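Local coordinates for protein kinase domain-containing protein (Chaetomium thermophilum, PDB 6Z3U), which probably phosphorylates serine and threonine residues, including those in the RNA polymerase II C-terminal repeats, as the cyclin-dependent kinase of the CAK complex, at residues Val119-Ile124 against Asn167-Leu172; Arg146-His151 against Asn214-Arg219; Glu173-Gly178 against Asn225-Ala230. One frame throughout, in Å; residues are numbered along the deposited sequence.

Interaction 1. Residues Val119-Ile124 against Asn167-Leu172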
loop_
_atom_site.group_PDB
_atom_site.type_symbol
_atom_site.label_atom_id
_atom_site.label_comp_id
_atom_site.label_asym_id
_atom_site.label_seq_id
_atom_site.Cartn_x
_atom_site.Cartn_y
_atom_site.Cartn_z
ATOM N N VAL B 119 17.433 -4.131 17.532
ATOM C CA VAL B 119 16.699 -3.619 16.381
ATOM C C VAL B 119 17.693 -3.407 15.250
ATOM O O VAL B 119 18.889 -3.224 15.480
ATOM C CB VAL B 119 15.946 -2.314 16.749
ATOM C CG1 VAL B 119 16.504 -1.111 15.990
ATOM C CG2 VAL B 119 14.462 -2.476 16.499
ATOM N N ALA B 120 17.191 -3.426 14.018
ATOM C CA ALA B 120 17.989 -3.149 12.833
ATOM C C ALA B 120 17.459 -1.880 12.185
ATOM O O ALA B 120 16.246 -1.738 11.992
ATOM C CB ALA B 120 17.942 -4.313 11.845
ATOM N N ILE B 121 18.363 -0.963 11.860
ATOM C CA ILE B 121 18.007 0.331 11.295
ATOM C C ILE B 121 18.539 0.369 9.870
ATOM O O ILE B 121 19.754 0.444 9.652
ATOM C CB ILE B 121 18.576 1.493 12.119
ATOM C CG1 ILE B 121 18.158 1.371 13.584
ATOM C CG2 ILE B 121 18.100 2.817 11.545
ATOM C CD1 ILE B 121 18.940 2.269 14.516
ATOM N N LYS B 122 17.633 0.340 8.900
ATOM C CA LYS B 122 18.005 0.454 7.498
ATOM C C LYS B 122 17.952 1.927 7.118
ATOM O O LYS B 122 16.881 2.543 7.149
ATOM C CB LYS B 122 17.077 -0.366 6.603
ATOM C CG LYS B 122 17.435 -0.284 5.118
ATOM C CD LYS B 122 16.372 -0.902 4.216
ATOM C CE LYS B 122 16.394 -2.416 4.258
ATOM N NZ LYS B 122 15.414 -2.993 3.294
ATOM N N LYS B 123 19.103 2.491 6.772
ATOM C CA LYS B 123 19.196 3.894 6.382
ATOM C C LYS B 123 19.138 3.926 4.862
ATOM O O LYS B 123 20.125 3.638 4.180
ATOM C CB LYS B 123 20.470 4.540 6.912
ATOM C CG LYS B 123 20.571 6.027 6.606
ATOM C CD LYS B 123 21.562 6.718 7.528
ATOM C CE LYS B 123 21.552 8.224 7.328
ATOM N NZ LYS B 123 22.365 8.930 8.359
ATOM N N ILE B 124 17.970 4.275 4.338
ATOM C CA ILE B 124 17.755 4.341 2.898
ATOM C C ILE B 124 18.316 5.665 2.402
ATOM O O ILE B 124 17.905 6.737 2.861
ATOM C CB ILE B 124 16.267 4.204 2.550
ATOM C CG1 ILE B 124 15.703 2.903 3.123
ATOM C CG2 ILE B 124 16.072 4.239 1.039
ATOM C CD1 ILE B 124 14.191 2.819 3.068
ATOM N N ASN B 167 17.470 11.798 5.008
ATOM C CA ASN B 167 17.437 10.409 4.579
ATOM C C ASN B 167 16.341 9.663 5.326
ATOM O O ASN B 167 15.907 10.064 6.409
ATOM C CB ASN B 167 18.789 9.727 4.807
ATOM C CG ASN B 167 19.710 9.853 3.611
ATOM O OD1 ASN B 167 19.461 10.644 2.700
ATOM N ND2 ASN B 167 20.777 9.063 3.602
ATOM N N LEU B 168 15.893 8.566 4.726
ATOM C CA LEU B 168 14.813 7.758 5.274
ATOM C C LEU B 168 15.393 6.596 6.069
ATOM O O LEU B 168 16.325 5.925 5.610
ATOM C CB LEU B 168 13.912 7.239 4.157
ATOM C CG LEU B 168 12.645 6.508 4.595
ATOM C CD1 LEU B 168 11.745 7.431 5.399
ATOM C CD2 LEU B 168 11.908 5.955 3.386
ATOM N N ASN B 169 14.839 6.356 7.253
ATOM C CA ASN B 169 15.315 5.304 8.140
ATOM C C ASN B 169 14.164 4.382 8.502
ATOM O O ASN B 169 13.081 4.849 8.871
ATOM C CB ASN B 169 15.937 5.887 9.414
ATOM C CG ASN B 169 17.119 6.788 9.125
ATOM O OD1 ASN B 169 16.956 7.986 8.905
ATOM N ND2 ASN B 169 18.318 6.213 9.120
ATOM N N LEU B 170 14.400 3.078 8.392
ATOM C CA LEU B 170 13.420 2.061 8.744
ATOM C C LEU B 170 13.939 1.264 9.931
ATOM O O LEU B 170 14.983 0.609 9.835
ATOM C CB LEU B 170 13.153 1.125 7.568
ATOM C CG LEU B 170 12.721 1.767 6.252
ATOM C CD1 LEU B 170 12.413 0.683 5.230
ATOM C CD2 LEU B 170 11.527 2.680 6.457
ATOM N N VAL B 171 13.204 1.305 11.035
ATOM C CA VAL B 171 13.524 0.507 12.212
ATOM C C VAL B 171 12.791 -0.819 12.056
ATOM O O VAL B 171 11.562 -0.873 12.144
ATOM C CB VAL B 171 13.125 1.222 13.507
ATOM C CG1 VAL B 171 13.615 0.442 14.713
ATOM C CG2 VAL B 171 13.675 2.642 13.520
ATOM N N LEU B 172 13.546 -1.888 11.818
ATOM C CA LEU B 172 12.989 -3.175 11.445
ATOM C C LEU B 172 13.335 -4.234 12.482
ATOM O O LEU B 172 14.227 -4.059 13.316
ATOM C CB LEU B 172 13.509 -3.625 10.073
ATOM C CG LEU B 172 13.175 -2.722 8.889
ATOM C CD1 LEU B 172 14.147 -2.963 7.753
ATOM C CD2 LEU B 172 11.755 -2.970 8.428
#
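Asn167 enters the contact across the end of Lys123, its amide nitrogen ND2 3.9 Å from Lys123 CE and the two side chains roughly at right angles. Leu168 begins the antiparallel pairing proper: its O accepts from Ile124 N at 2.7 Å, while its CD2 branch meets Ile124 CD1. On the other face of the sheet, Asn169 lies alongside Lys123 and points the same way. With CG anti to the backbone N (chi1 -176°) and the chain extended beyond it, Lys123 presents its aliphatic stem to the amide, bringing CG to 3.4 Å from Asn169 ND2. Leu170 returns to the face of Ile124, where its CD1 sits 3.5 Å from Ile124 CD1, and its backbone exchanges two hydrogen bonds with Lys122. Val171 sets CG1 against both methyls of Val119, the side chains crossing nearly perpendicularly. Leu172 closes the ladder by exchanging two hydrogen bonds with Ala120, its N 2.7 Å from Ala120 O, and rests CD1 4.1 Å from Lys122 CB. Beyond this stem the Lys122 chain bends at chi3, and its NZ forms a salt bridge with Glu141 of helix 136-148. The antiparallel five-stranded sheet is that of the protein kinase N-lobe, and the bridge from Lys122, which is predicted to bind ATP, to a helix glutamate is characteristic of the helix-in, active-like arrangement.

Interaction 2. Residues Arg146-His151 against Asn214-Arg219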
loop_
_atom_site.group_PDB
_atom_site.type_symbol
_atom_site.label_atom_id
_atom_site.label_comp_id
_atom_site.label_asym_id
_atom_site.label_seq_id
_atom_site.Cartn_x
_atom_site.Cartn_y
_atom_site.Cartn_z
ATOM N N ARG B 146 3.997 -1.458 6.517
ATOM C CA ARG B 146 3.068 -0.967 7.528
ATOM C C ARG B 146 1.708 -1.641 7.389
ATOM O O ARG B 146 1.047 -1.939 8.391
ATOM C CB ARG B 146 2.926 0.551 7.410
ATOM C CG ARG B 146 1.857 1.157 8.307
ATOM C CD ARG B 146 2.135 0.876 9.773
ATOM N NE ARG B 146 1.069 1.366 10.640
ATOM C CZ ARG B 146 -0.064 0.713 10.874
ATOM N NH1 ARG B 146 -0.294 -0.460 10.297
ATOM N NH2 ARG B 146 -0.974 1.237 11.681
ATOM N N GLU B 147 1.284 -1.902 6.151
ATOM C CA GLU B 147 -0.023 -2.509 5.922
ATOM C C GLU B 147 -0.071 -3.935 6.457
ATOM O O GLU B 147 -1.067 -4.345 7.065
ATOM C CB GLU B 147 -0.340 -2.489 4.425
ATOM C CG GLU B 147 -1.708 -1.931 4.065
ATOM C CD GLU B 147 -1.848 -1.671 2.573
ATOM O OE1 GLU B 147 -2.779 -2.227 1.950
ATOM O OE2 GLU B 147 -1.014 -0.926 2.016
ATOM N N LEU B 148 0.998 -4.700 6.251
ATOM C CA LEU B 148 1.060 -6.103 6.636
ATOM C C LEU B 148 1.539 -6.311 8.064
ATOM O O LEU B 148 1.579 -7.456 8.528
ATOM C CB LEU B 148 1.975 -6.862 5.674
ATOM C CG LEU B 148 1.420 -7.029 4.261
ATOM C CD1 LEU B 148 2.501 -7.541 3.333
ATOM C CD2 LEU B 148 0.227 -7.977 4.273
ATOM N N ARG B 149 1.902 -5.242 8.766
ATOM C CA ARG B 149 2.434 -5.366 10.114
ATOM C C ARG B 149 1.497 -6.176 10.999
ATOM O O ARG B 149 0.274 -6.035 10.934
ATOM C CB ARG B 149 2.647 -3.965 10.693
ATOM C CG ARG B 149 1.661 -3.529 11.771
ATOM C CD ARG B 149 2.030 -2.125 12.208
ATOM N NE ARG B 149 2.713 -2.086 13.493
ATOM C CZ ARG B 149 3.120 -0.964 14.076
ATOM N NH1 ARG B 149 2.952 0.201 13.463
ATOM N NH2 ARG B 149 3.729 -1.010 15.253
ATOM N N GLY B 150 2.088 -7.042 11.820
ATOM C CA GLY B 150 1.356 -7.862 12.765
ATOM C C GLY B 150 1.483 -9.353 12.539
ATOM O O GLY B 150 1.152 -10.133 13.444
ATOM N N HIS B 151 1.952 -9.784 11.368
ATOM C CA HIS B 151 1.999 -11.227 11.161
ATOM C C HIS B 151 3.381 -11.768 11.518
ATOM O O HIS B 151 4.391 -11.110 11.254
ATOM C CB HIS B 151 1.673 -11.574 9.713
ATOM C CG HIS B 151 1.392 -13.028 9.493
ATOM N ND1 HIS B 151 2.360 -13.924 9.092
ATOM C CD2 HIS B 151 0.251 -13.743 9.624
ATOM C CE1 HIS B 151 1.825 -15.127 8.984
ATOM N NE2 HIS B 151 0.546 -15.045 9.300
ATOM N N ASN B 214 -4.541 -9.595 2.513
ATOM C CA ASN B 214 -4.592 -8.140 2.541
ATOM C C ASN B 214 -4.443 -7.528 1.153
ATOM O O ASN B 214 -4.086 -6.351 1.032
ATOM C CB ASN B 214 -3.508 -7.597 3.473
ATOM C CG ASN B 214 -3.754 -7.962 4.919
ATOM O OD1 ASN B 214 -4.351 -7.193 5.674
ATOM N ND2 ASN B 214 -3.316 -9.152 5.307
ATOM N N PHE B 215 -4.692 -8.313 0.105
ATOM C CA PHE B 215 -4.731 -7.815 -1.268
ATOM C C PHE B 215 -3.417 -7.138 -1.649
ATOM O O PHE B 215 -3.389 -6.019 -2.167
ATOM C CB PHE B 215 -5.915 -6.868 -1.466
ATOM C CG PHE B 215 -7.189 -7.359 -0.846
ATOM C CD1 PHE B 215 -7.826 -8.484 -1.343
ATOM C CD2 PHE B 215 -7.756 -6.690 0.225
ATOM C CE1 PHE B 215 -8.996 -8.938 -0.777
ATOM C CE2 PHE B 215 -8.928 -7.137 0.792
ATOM C CZ PHE B 215 -9.549 -8.263 0.293
ATOM N N ILE B 216 -2.315 -7.839 -1.396
ATOM C CA ILE B 216 -0.978 -7.357 -1.711
ATOM C C ILE B 216 -0.225 -8.476 -2.413
ATOM O O ILE B 216 -0.211 -9.615 -1.935
ATOM C CB ILE B 216 -0.220 -6.911 -0.447
ATOM C CG1 ILE B 216 -0.917 -5.713 0.193
ATOM C CG2 ILE B 216 1.218 -6.569 -0.790
ATOM C CD1 ILE B 216 -0.550 -5.505 1.642
ATOM N N LEU B 217 0.383 -8.157 -3.549
ATOM C CA LEU B 217 1.257 -9.078 -4.259
ATOM C C LEU B 217 2.705 -8.741 -3.926
ATOM O O LEU B 217 3.089 -7.569 -3.938
ATOM C CB LEU B 217 1.027 -8.995 -5.768
ATOM C CG LEU B 217 -0.359 -9.394 -6.274
ATOM C CD1 LEU B 217 -0.495 -9.081 -7.759
ATOM C CD2 LEU B 217 -0.619 -10.870 -6.016
ATOM N N HIS B 218 3.501 -9.767 -3.619
ATOM C CA HIS B 218 4.902 -9.540 -3.280
ATOM C C HIS B 218 5.762 -9.412 -4.534
ATOM O O HIS B 218 6.552 -8.471 -4.661
ATOM C CB HIS B 218 5.410 -10.676 -2.391
ATOM C CG HIS B 218 6.804 -10.475 -1.890
ATOM N ND1 HIS B 218 7.915 -10.876 -2.600
ATOM C CD2 HIS B 218 7.269 -9.922 -0.745
ATOM C CE1 HIS B 218 9.004 -10.575 -1.916
ATOM N NE2 HIS B 218 8.640 -9.995 -0.787
ATOM N N ARG B 219 5.625 -10.358 -5.461
ATOM C CA ARG B 219 6.231 -10.275 -6.790
ATOM C C ARG B 219 7.757 -10.246 -6.738
ATOM O O ARG B 219 8.406 -9.644 -7.596
ATOM C CB ARG B 219 5.697 -9.075 -7.581
ATOM C CG ARG B 219 4.174 -9.031 -7.654
ATOM C CD ARG B 219 3.640 -7.871 -8.479
ATOM N NE ARG B 219 4.339 -6.614 -8.248
ATOM C CZ ARG B 219 3.992 -5.461 -8.810
ATOM N NH1 ARG B 219 2.947 -5.405 -9.627
ATOM N NH2 ARG B 219 4.684 -4.362 -8.550
#
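Leu148 and Ile216 reach toward each other tip to tip, the CD1 methyl of Ile216 being received by the branched end of the leucine. The isoleucine methyl lies 3.6 Å from Leu148 CG and 3.7 Å from Leu148 CD2, close to the fork of the leucine. Ile216 holds CG1 anti to its carbonyl carbon (chi1 -64°), with CD1 carried outward at the end of an extended arm. Leu148 CD2 also serves a second neighbour: Asn214 runs past the leucine in the opposite direction, its CB 3.8 Å from that methyl and its ND2 3.9 Å away. Glu147, one residue earlier on helix 136-148, crosses Ile216 at a slant. Its CB and its carboxylate oxygen OE1 both approach Ile216 CD1, OE1 at 4.0 Å, so the methyl lies beside the acid as well as the leucine. With an alanine in place of Leu148, Ile216 CD1 is likely to lose the leucine fork it rests on, and a gap would probably open between it and the aliphatic part of Asn214. Phe215, with positive phi, completes a Schellman motif ending helix 194-213, and the chain then turns into strand 216-217. The end of the N-lobe helix 136-148 thus meets the short C-lobe strand that leads into the catalytic loop, His218-Arg219-Asp220, where Asp220 is the predicted proton acceptor. The polar end of Asn214 is engaged away from the leucine: ND2 donates to Trp210 O, and OD1 has a weak hydrogen bond with Arg11 of the cyclin chain. Trp210 NE1 in turn binds Leu148 O. The meeting of the two segments is therefore essentially apolar, depending on shape and on the fit of one methyl, whereas the polar link between them runs through Trp210.

Interaction 3. Residues Glu173-Gly178 against Asn225-Ala230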
loop_
_atom_site.group_PDB
_atom_site.type_symbol
_atom_site.label_atom_id
_atom_site.label_comp_id
_atom_site.label_asym_id
_atom_site.label_seq_id
_atom_site.Cartn_x
_atom_site.Cartn_y
_atom_site.Cartn_z
ATOM N N GLU B 173 12.607 -5.346 12.406
ATOM C CA GLU B 173 12.910 -6.504 13.232
ATOM C C GLU B 173 14.357 -6.928 13.022
ATOM O O GLU B 173 14.861 -6.941 11.897
ATOM C CB GLU B 173 11.970 -7.656 12.880
ATOM C CG GLU B 173 11.214 -8.244 14.055
ATOM C CD GLU B 173 10.342 -9.418 13.651
ATOM O OE1 GLU B 173 9.422 -9.222 12.828
ATOM O OE2 GLU B 173 10.578 -10.539 14.153
ATOM N N TYR B 174 15.031 -7.275 14.114
ATOM C CA TYR B 174 16.401 -7.767 14.047
ATOM C C TYR B 174 16.378 -9.271 13.797
ATOM O O TYR B 174 15.893 -10.041 14.635
ATOM C CB TYR B 174 17.155 -7.439 15.333
ATOM C CG TYR B 174 18.605 -7.862 15.310
ATOM C CD1 TYR B 174 19.505 -7.272 14.431
ATOM C CD2 TYR B 174 19.078 -8.841 16.171
ATOM C CE1 TYR B 174 20.834 -7.652 14.406
ATOM C CE2 TYR B 174 20.407 -9.225 16.156
ATOM C CZ TYR B 174 21.281 -8.627 15.270
ATOM O OH TYR B 174 22.604 -9.000 15.242
ATOM N N LEU B 175 16.900 -9.686 12.641
ATOM C CA LEU B 175 16.883 -11.081 12.201
ATOM C C LEU B 175 18.319 -11.544 11.995
ATOM O O LEU B 175 18.846 -11.489 10.872
ATOM C CB LEU B 175 16.064 -11.224 10.917
ATOM C CG LEU B 175 14.682 -10.563 10.966
ATOM C CD1 LEU B 175 13.984 -10.655 9.619
ATOM C CD2 LEU B 175 13.824 -11.189 12.058
ATOM N N PRO B 176 18.991 -12.025 13.047
ATOM C CA PRO B 176 20.437 -12.270 12.949
ATOM C C PRO B 176 20.833 -13.575 12.275
ATOM O O PRO B 176 22.006 -13.716 11.903
ATOM C CB PRO B 176 20.882 -12.270 14.419
ATOM C CG PRO B 176 19.684 -12.766 15.163
ATOM C CD PRO B 176 18.486 -12.225 14.420
ATOM N N LEU B 177 19.916 -14.522 12.091
ATOM C CA LEU B 177 20.267 -15.843 11.586
ATOM C C LEU B 177 20.308 -15.918 10.064
ATOM O O LEU B 177 20.310 -17.022 9.512
ATOM C CB LEU B 177 19.292 -16.892 12.126
ATOM C CG LEU B 177 19.435 -17.238 13.608
ATOM C CD1 LEU B 177 18.499 -18.375 13.978
ATOM C CD2 LEU B 177 20.866 -17.608 13.945
ATOM N N GLY B 178 20.332 -14.782 9.378
ATOM C CA GLY B 178 20.507 -14.785 7.940
ATOM C C GLY B 178 19.232 -15.047 7.171
ATOM O O GLY B 178 18.156 -14.590 7.564
ATOM N N ASN B 225 15.359 -13.564 -0.025
ATOM C CA ASN B 225 14.421 -12.608 0.548
ATOM C C ASN B 225 13.633 -13.199 1.709
ATOM O O ASN B 225 12.649 -12.594 2.150
ATOM C CB ASN B 225 13.457 -12.100 -0.529
ATOM C CG ASN B 225 14.123 -11.154 -1.511
ATOM O OD1 ASN B 225 15.191 -10.599 -1.240
ATOM N ND2 ASN B 225 13.489 -10.961 -2.663
ATOM N N LEU B 226 14.036 -14.367 2.203
ATOM C CA LEU B 226 13.408 -15.026 3.347
ATOM C C LEU B 226 14.392 -14.977 4.516
ATOM O O LEU B 226 15.262 -15.836 4.650
ATOM C CB LEU B 226 13.017 -16.463 2.999
ATOM C CG LEU B 226 11.932 -16.589 1.928
ATOM C CD1 LEU B 226 11.859 -17.994 1.370
ATOM C CD2 LEU B 226 10.594 -16.189 2.518
ATOM N N LEU B 227 14.244 -13.960 5.361
ATOM C CA LEU B 227 15.128 -13.770 6.499
ATOM C C LEU B 227 14.654 -14.600 7.690
ATOM O O LEU B 227 13.484 -14.980 7.789
ATOM C CB LEU B 227 15.189 -12.291 6.868
ATOM C CG LEU B 227 15.421 -11.350 5.683
ATOM C CD1 LEU B 227 15.656 -9.933 6.162
ATOM C CD2 LEU B 227 16.599 -11.819 4.840
ATOM N N ILE B 228 15.582 -14.877 8.605
ATOM C CA ILE B 228 15.357 -15.802 9.711
ATOM C C ILE B 228 15.577 -15.066 11.027
ATOM O O ILE B 228 16.616 -14.425 11.218
ATOM C CB ILE B 228 16.288 -17.025 9.624
ATOM C CG1 ILE B 228 16.285 -17.605 8.208
ATOM C CG2 ILE B 228 15.834 -18.099 10.598
ATOM C CD1 ILE B 228 17.336 -18.668 7.988
ATOM N N ALA B 229 14.609 -15.175 11.934
ATOM C CA ALA B 229 14.702 -14.538 13.237
ATOM C C ALA B 229 15.577 -15.358 14.186
ATOM O O ALA B 229 15.987 -16.483 13.889
ATOM C CB ALA B 229 13.310 -14.348 13.838
ATOM N N ALA B 230 15.857 -14.770 15.354
ATOM C CA ALA B 230 16.696 -15.435 16.345
ATOM C C ALA B 230 16.064 -16.722 16.857
ATOM O O ALA B 230 16.780 -17.675 17.189
ATOM C CB ALA B 230 16.972 -14.489 17.515
#
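Leu175 holds CG anti to its carbonyl carbon (chi1 -49°), which aims CG at 225-230, and with chi2 at 175° the fork opens toward Leu227 and Ala229. CD1 comes 3.4 Å from Leu227 CB, with the two leucine side chains crossing at about a right angle, while CD2 lies 3.7 Å from Ala229 CB. A similar first torsion in Leu177 (chi1 -72°) directs its CD1 methyl to the backbone carbonyls of Ala229 and Ala230, and its CB rests 3.9 Å from Ile228 CB. Between these leucines, the Pro176 ring edges up to Ala230, CG approaching the alanine methyl. The backbones are joined toward the end of 173-178, where Ile228 N donates to Gly178 O at 2.8 Å. Leu227 CA makes a CH contact with the same oxygen, so Gly178 O receives two neighbouring donors of unequal strength. A second link, from Leu177 N to Ile228 O, is weak at 3.4 Å. Gly178, at positive phi, carries the chain round toward helix 180-185. By sequence, 173-178 is the hinge between the kinase lobes, and Leu227 occupies the position that in cyclin-dependent kinases forms the floor of the adenine pocket. Strand 226-228 pairs with strand 234-236, whose Lys235 touches Leu175 and forms a salt bridge with Glu173. Ile228 also packs on Leu180 and Leu183, so the hairpin is held against both 173-178 and helix 180-185.

Interaction 1 runs directly into interaction 3: strand 168-172 continues as the hinge, and Val119 N lies 4.0 Å from Tyr174 CB, although the two centres are 15 Å apart. Interaction 2 touches neither, its centre about 19 Å from that of interaction 1, but the helix 136-148 that carries Arg146 to Leu148 also packs on interaction 1, through Leu142 and Glu141. Interactions 1 and 3 lie at the predicted ATP site, the side chains of Lys122 and Leu227 about 8 Å apart. Those of Lys122 and Ile216 each stand about 11 Å from that of Asp220. Interaction 2 joins the N-lobe helix to the C-lobe, whereas interaction 3 fastens the hinge to the C-lobe hairpin.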